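Local coordinates for transcriptional regulator, LacI family (Corynebacterium glutamicum, PDB 3H5T), which activates transcription of the inositol phosphate synthase gene in an inositol-dependent way, binding a palindromic promoter motif and helping to regulate cell wall biogenesis, at residues 173-185 with 223-237. Numbering follows the deposited sequence.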
loop_
_atom_site.group_PDB
_atom_site.type_symbol
_atom_site.label_atom_id
_atom_site.label_comp_id
_atom_site.label_asym_id
_atom_site.label_seq_id
_atom_site.Cartn_x
_atom_site.Cartn_y
_atom_site.Cartn_z
ATOM N N ASN A 173 0.419 3.479 12.457
ATOM C CA ASN A 173 0.576 2.044 12.536
ATOM C C ASN A 173 0.604 1.453 13.934
ATOM O O ASN A 173 0.054 0.375 14.164
ATOM C CB ASN A 173 1.805 1.630 11.739
ATOM C CG ASN A 173 1.598 1.816 10.259
ATOM O OD1 ASN A 173 0.749 1.160 9.662
ATOM N ND2 ASN A 173 2.355 2.728 9.658
ATOM N N ARG A 174 1.228 2.148 14.874
ATOM C CA ARG A 174 1.274 1.632 16.224
ATOM C C ARG A 174 -0.162 1.483 16.695
ATOM O O ARG A 174 -0.499 0.521 17.374
ATOM C CB ARG A 174 2.047 2.582 17.145
ATOM C CG ARG A 174 3.024 1.861 18.063
ATOM C CD ARG A 174 3.954 2.816 18.804
ATOM N NE ARG A 174 3.294 3.521 19.901
ATOM C CZ ARG A 174 3.920 4.342 20.743
ATOM N NH1 ARG A 174 5.221 4.563 20.611
ATOM N NH2 ARG A 174 3.252 4.935 21.725
ATOM N N LYS A 175 -1.017 2.421 16.305
ATOM C CA LYS A 175 -2.420 2.377 16.709
ATOM C C LYS A 175 -3.319 1.496 15.839
ATOM O O LYS A 175 -4.196 0.805 16.356
ATOM C CB LYS A 175 -3.003 3.792 16.762
ATOM C CG LYS A 175 -2.488 4.638 17.915
ATOM C CD LYS A 175 -3.114 6.030 17.887
ATOM C CE LYS A 175 -2.594 6.895 19.024
ATOM N NZ LYS A 175 -3.068 8.309 18.916
ATOM N N ALA A 176 -3.105 1.515 14.528
ATOM C CA ALA A 176 -3.924 0.727 13.614
ATOM C C ALA A 176 -3.849 -0.776 13.856
ATOM O O ALA A 176 -4.799 -1.497 13.565
ATOM C CB ALA A 176 -3.537 1.034 12.174
ATOM N N ILE A 177 -2.719 -1.240 14.385
ATOM C CA ILE A 177 -2.504 -2.662 14.651
ATOM C C ILE A 177 -3.120 -3.112 15.985
ATOM O O ILE A 177 -3.393 -4.293 16.180
ATOM C CB ILE A 177 -0.977 -2.997 14.658
ATOM C CG1 ILE A 177 -0.755 -4.486 14.406
ATOM C CG2 ILE A 177 -0.346 -2.613 16.001
ATOM C CD1 ILE A 177 -1.009 -4.904 12.994
ATOM N N ALA A 178 -3.347 -2.173 16.900
ATOM C CA ALA A 178 -3.919 -2.523 18.205
ATOM C C ALA A 178 -5.141 -3.444 18.124
ATOM O O ALA A 178 -5.170 -4.489 18.768
ATOM C CB ALA A 178 -4.264 -1.253 18.994
ATOM N N PRO A 179 -6.162 -3.077 17.329
ATOM C CA PRO A 179 -7.370 -3.904 17.201
ATOM C C PRO A 179 -7.114 -5.370 16.857
ATOM O O PRO A 179 -7.878 -6.255 17.252
ATOM C CB PRO A 179 -8.152 -3.189 16.106
ATOM C CG PRO A 179 -7.811 -1.764 16.348
ATOM C CD PRO A 179 -6.315 -1.819 16.574
ATOM N N ALA A 180 -6.039 -5.626 16.123
ATOM C CA ALA A 180 -5.694 -6.983 15.722
ATOM C C ALA A 180 -5.055 -7.785 16.859
ATOM O O ALA A 180 -5.439 -8.928 17.117
ATOM C CB ALA A 180 -4.761 -6.940 14.521
ATOM N N ALA A 181 -4.075 -7.198 17.534
ATOM C CA ALA A 181 -3.414 -7.896 18.632
ATOM C C ALA A 181 -4.420 -8.080 19.768
ATOM O O ALA A 181 -4.458 -9.125 20.420
ATOM C CB ALA A 181 -2.214 -7.103 19.104
ATOM N N GLN A 182 -5.242 -7.056 19.991
ATOM C CA GLN A 182 -6.260 -7.102 21.032
ATOM C C GLN A 182 -7.245 -8.234 20.768
ATOM O O GLN A 182 -7.601 -8.976 21.677
ATOM C CB GLN A 182 -7.028 -5.789 21.088
ATOM C CG GLN A 182 -7.909 -5.689 22.301
ATOM C CD GLN A 182 -7.099 -5.699 23.573
ATOM O OE1 GLN A 182 -6.433 -4.719 23.903
ATOM N NE2 GLN A 182 -7.131 -6.820 24.285
ATOM N N ALA A 183 -7.683 -8.357 19.517
ATOM C CA ALA A 183 -8.622 -9.401 19.136
ATOM C C ALA A 183 -8.038 -10.773 19.458
ATOM O O ALA A 183 -8.770 -11.701 19.805
ATOM C CB ALA A 183 -8.951 -9.303 17.643
ATOM N N LEU A 184 -6.720 -10.902 19.344
ATOM C CA LEU A 184 -6.064 -12.173 19.636
ATOM C C LEU A 184 -6.085 -12.436 21.131
ATOM O O LEU A 184 -6.299 -13.566 21.567
ATOM C CB LEU A 184 -4.612 -12.173 19.142
ATOM C CG LEU A 184 -4.380 -12.283 17.636
ATOM C CD1 LEU A 184 -2.893 -12.283 17.346
ATOM C CD2 LEU A 184 -5.026 -13.561 17.119
ATOM N N ILE A 185 -5.859 -11.385 21.910
ATOM C CA ILE A 185 -5.851 -11.496 23.362
ATOM C C ILE A 185 -7.258 -11.800 23.879
ATOM O O ILE A 185 -7.427 -12.591 24.806
ATOM C CB ILE A 185 -5.358 -10.187 24.020
ATOM C CG1 ILE A 185 -3.915 -9.895 23.594
ATOM C CG2 ILE A 185 -5.463 -10.294 25.535
ATOM C CD1 ILE A 185 -2.906 -10.879 24.116
ATOM N N ASP A 223 6.988 -0.315 13.764
ATOM C CA ASP A 223 5.872 0.213 14.520
ATOM C C ASP A 223 4.669 -0.712 14.634
ATOM O O ASP A 223 3.946 -0.655 15.634
ATOM C CB ASP A 223 5.460 1.566 13.948
ATOM C CG ASP A 223 6.484 2.646 14.237
ATOM O OD1 ASP A 223 7.528 2.323 14.852
ATOM O OD2 ASP A 223 6.252 3.813 13.858
ATOM N N ARG A 224 4.432 -1.557 13.633
ATOM C CA ARG A 224 3.295 -2.471 13.726
ATOM C C ARG A 224 3.656 -3.608 14.679
ATOM O O ARG A 224 2.789 -4.171 15.358
ATOM C CB ARG A 224 2.901 -3.014 12.346
ATOM C CG ARG A 224 2.142 -1.998 11.490
ATOM C CD ARG A 224 1.787 -2.531 10.100
ATOM N NE ARG A 224 1.335 -1.435 9.244
ATOM C CZ ARG A 224 1.280 -1.466 7.914
ATOM N NH1 ARG A 224 1.642 -2.551 7.250
ATOM N NH2 ARG A 224 0.903 -0.381 7.247
ATOM N N VAL A 225 4.948 -3.929 14.734
ATOM C CA VAL A 225 5.437 -4.969 15.626
ATOM C C VAL A 225 5.334 -4.436 17.060
ATOM O O VAL A 225 4.852 -5.124 17.955
ATOM C CB VAL A 225 6.909 -5.335 15.306
ATOM C CG1 VAL A 225 7.469 -6.242 16.381
ATOM C CG2 VAL A 225 6.994 -6.031 13.956
ATOM N N ARG A 226 5.766 -3.193 17.249
ATOM C CA ARG A 226 5.740 -2.518 18.548
ATOM C C ARG A 226 4.321 -2.369 19.111
ATOM O O ARG A 226 4.050 -2.745 20.253
ATOM C CB ARG A 226 6.384 -1.133 18.415
ATOM C CG ARG A 226 7.857 -1.176 18.053
ATOM C CD ARG A 226 8.727 -1.315 19.286
ATOM N NE ARG A 226 9.385 -0.050 19.591
ATOM C CZ ARG A 226 10.389 0.451 18.880
ATOM N NH1 ARG A 226 10.854 -0.210 17.830
ATOM N NH2 ARG A 226 10.916 1.622 19.209
ATOM N N GLY A 227 3.424 -1.812 18.303
ATOM C CA GLY A 227 2.050 -1.627 18.730
ATOM C C GLY A 227 1.385 -2.933 19.119
ATOM O O GLY A 227 0.626 -2.979 20.089
ATOM N N ALA A 228 1.650 -3.999 18.369
ATOM C CA ALA A 228 1.053 -5.295 18.685
ATOM C C ALA A 228 1.641 -5.788 19.999
ATOM O O ALA A 228 0.919 -6.238 20.884
ATOM C CB ALA A 228 1.334 -6.304 17.571
ATOM N N MET A 229 2.961 -5.680 20.115
ATOM C CA MET A 229 3.672 -6.104 21.310
ATOM C C MET A 229 3.227 -5.328 22.549
ATOM O O MET A 229 3.238 -5.869 23.656
ATOM C CB MET A 229 5.175 -5.921 21.116
ATOM C CG MET A 229 6.011 -6.692 22.113
ATOM S SD MET A 229 5.903 -8.461 21.839
ATOM C CE MET A 229 7.078 -8.635 20.544
ATOM N N GLU A 230 2.842 -4.066 22.363
ATOM C CA GLU A 230 2.398 -3.233 23.480
ATOM C C GLU A 230 1.067 -3.740 24.018
ATOM O O GLU A 230 0.795 -3.646 25.214
ATOM C CB GLU A 230 2.282 -1.762 23.051
ATOM C CG GLU A 230 3.618 -1.162 22.613
ATOM C CD GLU A 230 3.539 0.309 22.233
ATOM O OE1 GLU A 230 2.656 0.678 21.427
ATOM O OE2 GLU A 230 4.374 1.097 22.729
ATOM N N VAL A 231 0.244 -4.292 23.135
ATOM C CA VAL A 231 -1.045 -4.830 23.546
ATOM C C VAL A 231 -0.853 -6.180 24.235
ATOM O O VAL A 231 -1.631 -6.556 25.107
ATOM C CB VAL A 231 -1.993 -4.984 22.333
ATOM C CG1 VAL A 231 -3.283 -5.695 22.754
ATOM C CG2 VAL A 231 -2.312 -3.609 21.754
ATOM N N PHE A 232 0.184 -6.912 23.848
ATOM C CA PHE A 232 0.450 -8.208 24.462
ATOM C C PHE A 232 1.027 -8.022 25.860
ATOM O O PHE A 232 0.709 -8.777 26.776
ATOM C CB PHE A 232 1.426 -9.025 23.610
ATOM C CG PHE A 232 0.885 -9.406 22.263
ATOM C CD1 PHE A 232 -0.483 -9.387 22.013
ATOM C CD2 PHE A 232 1.741 -9.831 21.254
ATOM C CE1 PHE A 232 -0.987 -9.789 20.782
ATOM C CE2 PHE A 232 1.244 -10.237 20.016
ATOM C CZ PHE A 232 -0.121 -10.216 19.783
ATOM N N ILE A 233 1.879 -7.012 26.007
ATOM C CA ILE A 233 2.502 -6.703 27.286
ATOM C C ILE A 233 1.432 -6.360 28.318
ATOM O O ILE A 233 1.489 -6.831 29.457
ATOM C CB ILE A 233 3.494 -5.520 27.147
ATOM C CG1 ILE A 233 4.781 -6.009 26.479
ATOM C CG2 ILE A 233 3.797 -4.909 28.504
ATOM C CD1 ILE A 233 5.807 -4.912 26.234
ATOM N N GLU A 234 0.459 -5.549 27.913
ATOM C CA GLU A 234 -0.633 -5.150 28.794
ATOM C C GLU A 234 -1.480 -6.360 29.168
ATOM O O GLU A 234 -2.188 -6.346 30.173
ATOM C CB GLU A 234 -1.511 -4.105 28.102
ATOM C CG GLU A 234 -2.754 -3.690 28.890
ATOM C CD GLU A 234 -2.431 -2.954 30.185
ATOM O OE1 GLU A 234 -1.790 -3.551 31.077
ATOM O OE2 GLU A 234 -2.825 -1.774 30.310
ATOM N N ALA A 235 -1.408 -7.408 28.353
ATOM C CA ALA A 235 -2.168 -8.625 28.611
ATOM C C ALA A 235 -1.413 -9.502 29.604
ATOM O O ALA A 235 -1.982 -10.417 30.200
ATOM C CB ALA A 235 -2.405 -9.387 27.307
ATOM N N GLY A 236 -0.128 -9.211 29.781
ATOM C CA GLY A 236 0.682 -9.980 30.706
ATOM C C GLY A 236 1.822 -10.716 30.030
ATOM O O GLY A 236 2.846 -10.980 30.653
ATOM N N ILE A 237 1.646 -11.046 28.755
ATOM C CA ILE A 237 2.671 -11.754 27.997
ATOM C C ILE A 237 4.035 -11.057 28.094
ATOM O O ILE A 237 4.130 -9.833 27.980
ATOM C CB ILE A 237 2.281 -11.859 26.505
ATOM C CG1 ILE A 237 0.937 -12.572 26.364
ATOM C CG2 ILE A 237 3.359 -12.608 25.731
ATOM C CD1 ILE A 237 0.399 -12.588 24.951
HETATM O O HOH W 1 -4.294 -5.959 26.182
#
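Asn173, on the short helix 173-176 that leads into helix 178-186, meets Arg224 of helix 221-235 in the second lobe of the periplasmic-binding-protein fold of LacI-family regulators, with strands 192-197 and 271-274 beneath. Arg224 reaches it side-on: NE (2.7 Å) and NH2 (2.9 Å) both donate to Asn173 OD1, which lies in the guanidinium plane, yet they approach from one face of the amide, whose plane is turned 65° away. A bond to Thr275 O and a cation-pi contact with Phe303 probably hold the guanidinium in its orientation. Next, Arg174 O lies 3.6 Å from Gly227 CA in a CA-H...O contact; glycine suits this spot, where the backbones come close. At the solvent edge Glu230 stands its carboxylate almost upright over one face of the Arg174 guanidinium, OE2 above the centre and OE1 nearest NE, a salt bridge of charge alone. Ile177 turns CG1 anti to its backbone N (chi1 -159°), leaving CG2 against Ala228 N at 3.4 Å. The axes of 178-185 and 223-235 cross at -34° and come within 8.3 Å, a spacing suited to the small Ala181 and Ala228, whose CB atoms meet. Val231 is a knob among Ala178, Ala181, Gln182 and Ile185, its branched methyls splaying, CG1 against Gln182 and CG2 against Ala178. Ile185 closes the seam, its CD1 touching Ala235 CB at 3.6 Å and Phe232 CD1 at 3.5 Å.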